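Local atomic coordinates of putative alpha-L-fucosidase (Bacteroides thetaiotaomicron, PDB entry 3EYP), a protein that is probably an alpha-L-fucosidase of glycoside hydrolase family 29, hydrolysing terminal alpha-L-fucose residues from glycans, with a TIM-barrel domain followed by an F5/8 type C domain. Residues E172-T175 with P176-R179; D225-A228 with I229-E232; D128-E131 with H132-P135; V105-E108 with F109-C113. All blocks are in the same frame, centred on the assembly; numbering follows the deposited sequence.

All four contacts belong to the TIM-barrel part of the chain, and each is a local contact within one continuous run of residues. They therefore follow one another in series, with no nesting or crossing. First comes interaction 4, two turns of helix 105-116, which leads into strand 119-124. Interaction 3 (128-135) closes a short helical turn between that strand and helix 139-155. Interaction 1 (172-179) starts helix 175-188 after strand 162-164, and interaction 2 (225-232) spans the short helix 226-230. Interactions 1 and 3 are the sole pair to touch, where Glu172 OE1 packs 3.3 Å from His132 CE1. Interaction 4 lies apart, its centre about 27 Å or more from the other centres.

Interaction 1 of 4, residues E172-T175 with P176-R179; sequences ELTT and PVYR
The phenol ring of Tyr178 runs across the side chain of Leu173 at about a right angle, and this pair forms the buried half of the turn. Leu173 CB comes obliquely to the ring, 3.6 Å from Tyr178 CE2, while the phenol OH lies beside Leu173 CD1. With chi1 at -73°, Tyr178 CG is placed opposite its own carbonyl carbon, and the ring is carried back over the loop that precedes the helix. A water ties the far end of the ring to the same loop: it lies 3.1 Å from Tyr178 OH and donates weakly to Leu173 O. Asn199 holds both residues of this half of the loop, its ND2 bonding to Leu173 O and its backbone O to Thr175 OG1. Trp181, meeting the ring edge-to-face, and Trp165 pack around the tyrosine.

Residues 172-179 lead from a loop into the first turn of helix 175-188, a helix that follows strand 162-164 in the TIM barrel. Thr174 holds the N-cap position, and its carbonyl O receives weak bonds from Val177 N and Tyr178 N. A firmer bond follows from Arg179 N to Thr175 O, 2.9 Å. Pro176, which has no N-H to offer, fits the first turn, but tightly: Pro176 CD is 3.4 Å from Thr175 CB.

The other side faces solvent and is more loosely built. Thr174 turns its hydroxyl against carbon, OG1 lying 3.3 Å from Val177 CG2 and near Pro176 CD. Arg179 meets the first segment through little more than CB, 3.8 Å from Thr175 O.

Interaction 2 of 4, residues D225-A228 with I229-E232; sequences DSVA and IRDE
One face of the Arg230 guanidinium is covered by Val227, whose CG2 methyl stands 3.4 Å above the plane, displaced toward the rim on the NH1 side. At the edge, in the guanidinium plane, lies Asp231 CG, its carboxylate turned out of that plane. Arg230 grips it side-on with two nitrogens: NE bonds to Asp231 OD1 at 3.0 Å, and NH1 forms a salt bridge to Asp231 OD2 at the same length. OD2 is approached on its syn side, though still 24° out of the carboxylate plane, whereas OD1 is met from above that plane, 47° out of it.

A bend at chi3 (71°) folds the arginine chain round to its neighbour. Val227 CG2 also lies 3.6 Å from Asp231 OD2, against both halves of the ion pair.

Beneath this lies the short helix 226-230, which follows strand 223-224 and precedes helix 236-240 in the TIM-barrel part. Asp231 N bonds to Val227 O at 2.8 Å and Arg230 N to Ser226 O, after which Asp231 leaves helical geometry. On the inner side, Ala228 and Ile229 pack against Leu239 of helix 236-240, while Asp225 OD1 and Ser226 N are held by Asp247. Glu232 OE2 binds a glycerol, probably from the crystallisation liquor.

The close pairing probably offsets much of the two charges at the helix's C-terminal end, and the two-point grip with the methyl on one face probably restricts rotation of the guanidinium.

Interaction 3 of 4, residues D128-E131 with H132-P135; sequences DRHE and HLSP
His132 N bonds back to Asp128 O at 3.2 Å in an i to i+4 step, Leu133 N is then shared between His130 O (3.0 Å) and, weakly, Arg129 O, and Ser134 N bonds to Glu131 O in an i to i+3 step. Asp128 is the N-cap of this short, weakly bonded helix, which follows strand 119-124 and leads toward helix 139-155, whose Tyr142 and Tyr145 touch Asp128 and Glu131. Asp128 OD1 takes Glu131 N at 3.0 Å, from 51° out of the carboxylate plane, and His130 N more weakly.

The ring of His132 turns an edge to the first turn, its CD2 lying 3.2 Å from Asp128 O near the ring plane, and Tyr137 stacks on the ring. Leu133 CD1 comes obliquely toward the His130 ring, 4.4 Å from His130 ND1. That ring stacks on Tyr91.

Asp128 OD2 forms a salt bridge with Lys76; Arg129 NH1 bonds to Gly40 O and forms a salt bridge with Glu39. Asp128 thus spends one oxygen on the helix start and the other on the lysine, which probably limits the carboxylate's rotation; the bond from His130 ND1 to Gly42 O implies that this nitrogen probably carries a proton.

Interaction 4 of 4, residues V105-E108 with F109-C113; sequences VVRE and FVDAC
Arg107 and Asp111, one turn apart on helix 105-116, meet through a water: it accepts from Arg107 NH1 at 2.7 Å and donates to Asp111 OD1. The charged groups themselves do not touch, Arg107 NH1 and Asp111 OD1 being 4.9 Å apart, and their planes are inclined by 31°. The arginine chain, bent at chi2 and chi3, passes the carboxylate with Arg107 CD 3.7 Å from Asp111 OD2. The second terminal nitrogen, NH2, bonds to Asp156 O, and the group makes a cation-pi contact with Tyr157. Glu108, on another side of the helix, forms a salt bridge with Lys99.

Four i to i+4 backbone bonds join the segments. The straightest is Val110 N to Val106 O, 2.9 Å with 176° at the hydrogen; Phe109, Asp111 and Ala112 donate to Val105, Arg107 and Glu108 in the same way.

The inner face is apolar. A chi1 of 174° swings the Phe109 ring toward the sheet, where it meets Ala71, Leu73 and Ala120, and Cys113 SG sits 3.7 Å above one face of the ring, offset toward the rim. Val106 CG1 and Val110 CG1 approach more loosely, at 4.5 Å.

Val106 and Phe109 pack on strand 70-76, and with Val110 and Cys113 they also meet strand 119-124, so the helix packs over two neighbouring parallel strands, which it links as the helix of a beta-alpha-beta crossover; Glu108, Ala112 and Cys113 border helix 56-65.

Interaction 1 of 4, residues E172-T175 with P176-R179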
loop_
_atom_site.group_PDB
_atom_site.type_symbol
_atom_site.label_atom_id
_atom_site.label_comp_id
_atom_site.label_asym_id
_atom_site.label_seq_id
_atom_site.Cartn_x
_atom_site.Cartn_y
_atom_site.Cartn_z
ATOM N N GLU A 172 -13.314 21.911 -2.785
ATOM C CA GLU A 172 -14.134 22.648 -3.764
ATOM C C GLU A 172 -14.472 21.753 -4.948
ATOM O O GLU A 172 -15.382 22.040 -5.746
ATOM C CB GLU A 172 -13.431 23.923 -4.306
ATOM C CG GLU A 172 -12.973 24.953 -3.284
ATOM C CD GLU A 172 -12.204 26.153 -3.941
ATOM O OE1 GLU A 172 -12.082 26.191 -5.214
ATOM O OE2 GLU A 172 -11.747 27.047 -3.177
ATOM N N LEU A 173 -13.708 20.687 -5.097
ATOM C CA LEU A 173 -13.862 19.793 -6.240
ATOM C C LEU A 173 -15.044 18.832 -6.000
ATOM O O LEU A 173 -15.119 18.134 -4.997
ATOM C CB LEU A 173 -12.571 19.023 -6.491
ATOM C CG LEU A 173 -11.356 19.924 -6.674
ATOM C CD1 LEU A 173 -10.112 19.043 -6.869
ATOM C CD2 LEU A 173 -11.593 20.781 -7.901
ATOM N N THR A 174 -15.982 18.868 -6.923
ATOM C CA THR A 174 -17.238 18.135 -6.785
ATOM C C THR A 174 -17.198 16.798 -7.432
ATOM O O THR A 174 -16.376 16.525 -8.288
ATOM C CB THR A 174 -18.403 18.880 -7.458
ATOM O OG1 THR A 174 -18.145 19.006 -8.850
ATOM C CG2 THR A 174 -18.590 20.237 -6.868
ATOM N N THR A 175 -18.196 15.980 -7.106
ATOM C CA THR A 175 -18.189 14.604 -7.612
ATOM C C THR A 175 -18.200 14.565 -9.136
ATOM O O THR A 175 -17.458 13.794 -9.746
ATOM C CB THR A 175 -19.318 13.720 -6.962
ATOM O OG1 THR A 175 -19.049 13.701 -5.592
ATOM C CG2 THR A 175 -19.252 12.266 -7.362
ATOM N N PRO A 176 -19.029 15.408 -9.773
ATOM C CA PRO A 176 -19.088 15.370 -11.240
ATOM C C PRO A 176 -17.781 15.770 -11.950
ATOM O O PRO A 176 -17.519 15.316 -13.046
ATOM C CB PRO A 176 -20.211 16.370 -11.569
ATOM C CG PRO A 176 -21.139 16.302 -10.339
ATOM C CD PRO A 176 -20.124 16.210 -9.196
ATOM N N VAL A 177 -17.003 16.603 -11.305
ATOM C CA VAL A 177 -15.625 16.928 -11.762
ATOM C C VAL A 177 -14.723 15.673 -11.793
ATOM O O VAL A 177 -14.122 15.329 -12.806
ATOM C CB VAL A 177 -14.963 17.976 -10.845
ATOM C CG1 VAL A 177 -13.421 18.099 -11.103
ATOM C CG2 VAL A 177 -15.638 19.337 -10.992
ATOM N N TYR A 178 -14.679 14.980 -10.672
ATOM C CA TYR A 178 -13.913 13.736 -10.586
ATOM C C TYR A 178 -14.450 12.691 -11.588
ATOM O O TYR A 178 -13.682 11.853 -12.114
ATOM C CB TYR A 178 -13.910 13.158 -9.154
ATOM C CG TYR A 178 -13.082 13.883 -8.155
ATOM C CD1 TYR A 178 -11.714 13.642 -8.041
ATOM C CD2 TYR A 178 -13.684 14.755 -7.225
ATOM C CE1 TYR A 178 -10.941 14.280 -7.036
ATOM C CE2 TYR A 178 -12.932 15.427 -6.312
ATOM C CZ TYR A 178 -11.562 15.188 -6.198
ATOM O OH TYR A 178 -10.845 15.834 -5.217
ATOM N N ARG A 179 -15.755 12.745 -11.890
ATOM C CA ARG A 179 -16.326 11.795 -12.882
ATOM C C ARG A 179 -15.660 11.953 -14.238
ATOM O O ARG A 179 -15.250 10.983 -14.888
ATOM C CB ARG A 179 -17.828 11.969 -13.076
ATOM C CG ARG A 179 -18.490 10.828 -13.885
ATOM C CD ARG A 179 -20.014 11.006 -13.961
ATOM N NE ARG A 179 -20.447 12.212 -14.675
ATOM C CZ ARG A 179 -21.113 13.264 -14.181
ATOM N NH1 ARG A 179 -21.468 14.290 -15.019
ATOM N NH2 ARG A 179 -21.489 13.304 -12.926
HETATM O O HOH W 1 -12.971 16.432 -3.090
#

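Interaction 2 of 4, residues D225-A228 with I229-E232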
loop_
_atom_site.group_PDB
_atom_site.type_symbol
_atom_site.label_atom_id
_atom_site.label_comp_id
_atom_site.label_asym_id
_atom_site.label_seq_id
_atom_site.Cartn_x
_atom_site.Cartn_y
_atom_site.Cartn_z
ATOM N N ASP A 225 -17.841 2.125 4.520
ATOM C CA ASP A 225 -18.943 2.895 3.920
ATOM C C ASP A 225 -18.321 3.987 3.056
ATOM O O ASP A 225 -17.356 4.619 3.464
ATOM C CB ASP A 225 -19.845 3.520 4.973
ATOM C CG ASP A 225 -20.870 2.517 5.565
ATOM O OD1 ASP A 225 -21.018 1.398 5.023
ATOM O OD2 ASP A 225 -21.489 2.849 6.626
ATOM N N SER A 226 -18.879 4.223 1.878
ATOM C CA SER A 226 -18.243 5.185 0.971
ATOM C C SER A 226 -18.300 6.602 1.505
ATOM O O SER A 226 -17.518 7.474 1.089
ATOM C CB SER A 226 -18.822 5.111 -0.426
ATOM O OG SER A 226 -20.082 5.696 -0.438
ATOM N N VAL A 227 -19.195 6.814 2.458
ATOM C CA VAL A 227 -19.342 8.147 3.117
ATOM C C VAL A 227 -18.117 8.498 3.954
ATOM O O VAL A 227 -17.770 9.685 4.148
ATOM C CB VAL A 227 -20.670 8.255 3.920
ATOM C CG1 VAL A 227 -20.613 7.420 5.217
ATOM C CG2 VAL A 227 -21.026 9.717 4.204
ATOM N N ALA A 228 -17.399 7.464 4.361
ATOM C CA ALA A 228 -16.207 7.681 5.165
ATOM C C ALA A 228 -15.169 8.369 4.316
ATOM O O ALA A 228 -14.454 9.205 4.786
ATOM C CB ALA A 228 -15.641 6.386 5.768
ATOM N N ILE A 229 -15.077 7.974 3.051
ATOM C CA ILE A 229 -14.111 8.577 2.166
ATOM C C ILE A 229 -14.500 10.030 1.944
ATOM O O ILE A 229 -13.681 10.956 2.029
ATOM C CB ILE A 229 -13.997 7.796 0.833
ATOM C CG1 ILE A 229 -13.376 6.428 1.160
ATOM C CG2 ILE A 229 -13.194 8.638 -0.226
ATOM C CD1 ILE A 229 -13.482 5.364 0.064
ATOM N N ARG A 230 -15.785 10.190 1.710
ATOM C CA ARG A 230 -16.364 11.489 1.367
ATOM C C ARG A 230 -16.114 12.497 2.479
ATOM O O ARG A 230 -15.587 13.565 2.247
ATOM C CB ARG A 230 -17.859 11.410 1.076
ATOM C CG ARG A 230 -18.392 12.691 0.400
ATOM C CD ARG A 230 -19.863 12.668 0.385
ATOM N NE ARG A 230 -20.412 12.869 1.733
ATOM C CZ ARG A 230 -21.692 12.682 2.037
ATOM N NH1 ARG A 230 -22.120 12.877 3.262
ATOM N NH2 ARG A 230 -22.545 12.316 1.080
ATOM N N ASP A 231 -16.514 12.107 3.672
ATOM C CA ASP A 231 -16.389 12.929 4.890
ATOM C C ASP A 231 -15.164 12.584 5.732
ATOM O O ASP A 231 -15.180 12.492 6.949
ATOM C CB ASP A 231 -17.669 12.811 5.723
ATOM C CG ASP A 231 -18.903 13.324 4.982
ATOM O OD1 ASP A 231 -18.791 14.053 3.981
ATOM O OD2 ASP A 231 -20.024 12.968 5.391
ATOM N N GLU A 232 -14.088 12.393 5.014
ATOM C CA GLU A 232 -12.746 12.048 5.551
ATOM C C GLU A 232 -12.515 12.421 7.036
ATOM O O GLU A 232 -12.371 11.579 7.944
ATOM C CB GLU A 232 -11.692 12.745 4.667
ATOM C CG GLU A 232 -10.375 12.026 4.567
ATOM C CD GLU A 232 -9.350 12.741 3.685
ATOM O OE1 GLU A 232 -8.759 13.740 4.168
ATOM O OE2 GLU A 232 -9.095 12.244 2.557
#

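Interaction 3 of 4, residues D128-E131 with H132-P135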
loop_
_atom_site.group_PDB
_atom_site.type_symbol
_atom_site.label_atom_id
_atom_site.label_comp_id
_atom_site.label_asym_id
_atom_site.label_seq_id
_atom_site.Cartn_x
_atom_site.Cartn_y
_atom_site.Cartn_z
ATOM N N ASP A 128 -4.770 22.770 -6.933
ATOM C CA ASP A 128 -3.635 23.438 -7.674
ATOM C C ASP A 128 -3.552 24.883 -7.286
ATOM O O ASP A 128 -4.390 25.734 -7.697
ATOM C CB ASP A 128 -3.863 23.225 -9.200
ATOM C CG ASP A 128 -2.697 23.659 -10.074
ATOM O OD1 ASP A 128 -2.050 24.668 -9.776
ATOM O OD2 ASP A 128 -2.432 22.931 -11.068
ATOM N N ARG A 129 -2.565 25.179 -6.458
ATOM C CA ARG A 129 -2.384 26.514 -5.934
ATOM C C ARG A 129 -1.972 27.498 -7.018
ATOM O O ARG A 129 -2.316 28.697 -6.959
ATOM C CB ARG A 129 -1.371 26.542 -4.786
ATOM C CG ARG A 129 -1.843 25.882 -3.547
ATOM C CD ARG A 129 -0.706 25.622 -2.616
ATOM N NE ARG A 129 -1.105 24.827 -1.474
ATOM C CZ ARG A 129 -0.400 23.867 -0.944
ATOM N NH1 ARG A 129 0.769 23.526 -1.477
ATOM N NH2 ARG A 129 -0.906 23.187 0.080
ATOM N N HIS A 130 -1.337 26.989 -8.073
ATOM C CA HIS A 130 -0.774 27.876 -9.094
ATOM C C HIS A 130 -1.936 28.415 -9.898
ATOM O O HIS A 130 -2.058 29.613 -10.121
ATOM C CB HIS A 130 0.280 27.171 -9.998
ATOM C CG HIS A 130 0.873 28.087 -11.038
ATOM N ND1 HIS A 130 1.856 29.017 -10.743
ATOM C CD2 HIS A 130 0.590 28.245 -12.361
ATOM C CE1 HIS A 130 2.139 29.723 -11.831
ATOM N NE2 HIS A 130 1.383 29.268 -12.832
ATOM N N GLU A 131 -2.858 27.522 -10.219
ATOM C CA GLU A 131 -3.960 27.863 -11.089
ATOM C C GLU A 131 -4.848 28.779 -10.346
ATOM O O GLU A 131 -5.477 29.697 -10.949
ATOM C CB GLU A 131 -4.690 26.619 -11.593
ATOM C CG GLU A 131 -3.880 25.867 -12.679
ATOM C CD GLU A 131 -3.935 26.536 -14.007
ATOM O OE1 GLU A 131 -5.028 26.949 -14.427
ATOM O OE2 GLU A 131 -2.892 26.624 -14.659
ATOM N N HIS A 132 -4.898 28.557 -9.033
ATOM C CA HIS A 132 -5.720 29.434 -8.132
ATOM C C HIS A 132 -5.261 30.886 -8.075
ATOM O O HIS A 132 -6.051 31.778 -7.743
ATOM C CB HIS A 132 -5.842 28.898 -6.700
ATOM C CG HIS A 132 -7.042 28.014 -6.476
ATOM N ND1 HIS A 132 -8.324 28.506 -6.319
ATOM C CD2 HIS A 132 -7.135 26.678 -6.276
ATOM C CE1 HIS A 132 -9.160 27.502 -6.085
ATOM N NE2 HIS A 132 -8.463 26.380 -6.054
ATOM N N LEU A 133 -4.017 31.124 -8.428
ATOM C CA LEU A 133 -3.469 32.507 -8.466
ATOM C C LEU A 133 -4.113 33.327 -9.581
ATOM O O LEU A 133 -4.092 34.551 -9.539
ATOM C CB LEU A 133 -1.954 32.523 -8.693
ATOM C CG LEU A 133 -1.100 31.891 -7.560
ATOM C CD1 LEU A 133 0.395 31.930 -7.844
ATOM C CD2 LEU A 133 -1.467 32.595 -6.264
ATOM N N SER A 134 -4.629 32.670 -10.619
ATOM C CA SER A 134 -5.208 33.413 -11.783
ATOM C C SER A 134 -6.548 34.094 -11.504
ATOM O O SER A 134 -7.456 33.516 -10.891
ATOM C CB SER A 134 -5.343 32.514 -13.003
ATOM O OG SER A 134 -6.198 33.079 -13.981
ATOM N N PRO A 135 -6.713 35.332 -11.966
ATOM C CA PRO A 135 -8.010 35.958 -11.725
ATOM C C PRO A 135 -9.127 35.305 -12.472
ATOM O O PRO A 135 -10.287 35.540 -12.179
ATOM C CB PRO A 135 -7.831 37.390 -12.199
ATOM C CG PRO A 135 -6.508 37.454 -12.916
ATOM C CD PRO A 135 -5.702 36.243 -12.534
#

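Interaction 4 of 4, residues V105-E108 with F109-C113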
loop_
_atom_site.group_PDB
_atom_site.type_symbol
_atom_site.label_atom_id
_atom_site.label_comp_id
_atom_site.label_asym_id
_atom_site.label_seq_id
_atom_site.Cartn_x
_atom_site.Cartn_y
_atom_site.Cartn_z
ATOM N N VAL A 105 10.835 14.910 -16.875
ATOM C CA VAL A 105 11.101 14.005 -15.771
ATOM C C VAL A 105 10.116 12.813 -15.787
ATOM O O VAL A 105 10.529 11.675 -15.561
ATOM C CB VAL A 105 11.096 14.718 -14.399
ATOM C CG1 VAL A 105 11.472 13.737 -13.347
ATOM C CG2 VAL A 105 12.096 15.911 -14.403
ATOM N N VAL A 106 8.887 13.073 -16.162
ATOM C CA VAL A 106 7.876 11.997 -16.267
ATOM C C VAL A 106 8.365 10.940 -17.303
ATOM O O VAL A 106 8.382 9.759 -17.032
ATOM C CB VAL A 106 6.441 12.466 -16.539
ATOM C CG1 VAL A 106 5.505 11.279 -16.558
ATOM C CG2 VAL A 106 5.910 13.420 -15.378
ATOM N N ARG A 107 8.845 11.420 -18.431
ATOM C CA ARG A 107 9.453 10.572 -19.472
ATOM C C ARG A 107 10.560 9.687 -18.889
ATOM O O ARG A 107 10.516 8.492 -18.999
ATOM C CB ARG A 107 10.045 11.408 -20.602
ATOM C CG ARG A 107 10.439 10.648 -21.896
ATOM C CD ARG A 107 9.365 9.688 -22.430
ATOM N NE ARG A 107 8.261 10.448 -23.025
ATOM C CZ ARG A 107 7.044 9.979 -23.242
ATOM N NH1 ARG A 107 6.745 8.732 -22.960
ATOM N NH2 ARG A 107 6.115 10.757 -23.768
ATOM N N GLU A 108 11.581 10.302 -18.324
ATOM C CA GLU A 108 12.700 9.585 -17.673
ATOM C C GLU A 108 12.225 8.510 -16.686
ATOM O O GLU A 108 12.712 7.375 -16.642
ATOM C CB GLU A 108 13.644 10.589 -16.989
ATOM C CG GLU A 108 14.198 11.599 -18.032
ATOM C CD GLU A 108 15.515 12.264 -17.695
ATOM O OE1 GLU A 108 16.294 11.749 -16.867
ATOM O OE2 GLU A 108 15.798 13.296 -18.357
ATOM N N PHE A 109 11.295 8.932 -15.852
ATOM C CA PHE A 109 10.647 8.066 -14.873
ATOM C C PHE A 109 10.016 6.821 -15.482
ATOM O O PHE A 109 10.385 5.686 -15.136
ATOM C CB PHE A 109 9.632 8.869 -14.021
ATOM C CG PHE A 109 8.816 8.015 -13.086
ATOM C CD1 PHE A 109 9.389 7.404 -11.959
ATOM C CD2 PHE A 109 7.480 7.820 -13.325
ATOM C CE1 PHE A 109 8.620 6.604 -11.125
ATOM C CE2 PHE A 109 6.735 7.035 -12.507
ATOM C CZ PHE A 109 7.319 6.429 -11.396
ATOM N N VAL A 110 9.041 7.024 -16.365
ATOM C CA VAL A 110 8.366 5.887 -17.002
ATOM C C VAL A 110 9.306 5.071 -17.877
ATOM O O VAL A 110 9.108 3.864 -18.017
ATOM C CB VAL A 110 7.078 6.207 -17.848
ATOM C CG1 VAL A 110 5.999 6.873 -17.006
ATOM C CG2 VAL A 110 7.400 7.005 -19.071
ATOM N N ASP A 111 10.349 5.687 -18.411
ATOM C CA ASP A 111 11.310 4.911 -19.227
ATOM C C ASP A 111 12.095 3.975 -18.303
ATOM O O ASP A 111 12.244 2.784 -18.577
ATOM C CB ASP A 111 12.250 5.795 -20.063
ATOM C CG ASP A 111 11.566 6.369 -21.301
ATOM O OD1 ASP A 111 10.485 5.900 -21.706
ATOM O OD2 ASP A 111 12.116 7.343 -21.848
ATOM N N ALA A 112 12.567 4.510 -17.182
ATOM C CA ALA A 112 13.284 3.729 -16.177
ATOM C C ALA A 112 12.373 2.604 -15.616
ATOM O O ALA A 112 12.813 1.477 -15.385
ATOM C CB ALA A 112 13.862 4.638 -14.996
ATOM N N CYS A 113 11.114 2.907 -15.367
ATOM C CA CYS A 113 10.217 1.847 -14.845
ATOM C C CYS A 113 10.163 0.702 -15.828
ATOM O O CYS A 113 10.243 -0.478 -15.452
ATOM C CB CYS A 113 8.805 2.344 -14.615
ATOM S SG CYS A 113 8.607 3.410 -13.120
HETATM O O HOH W 2 8.301 6.534 -22.857
#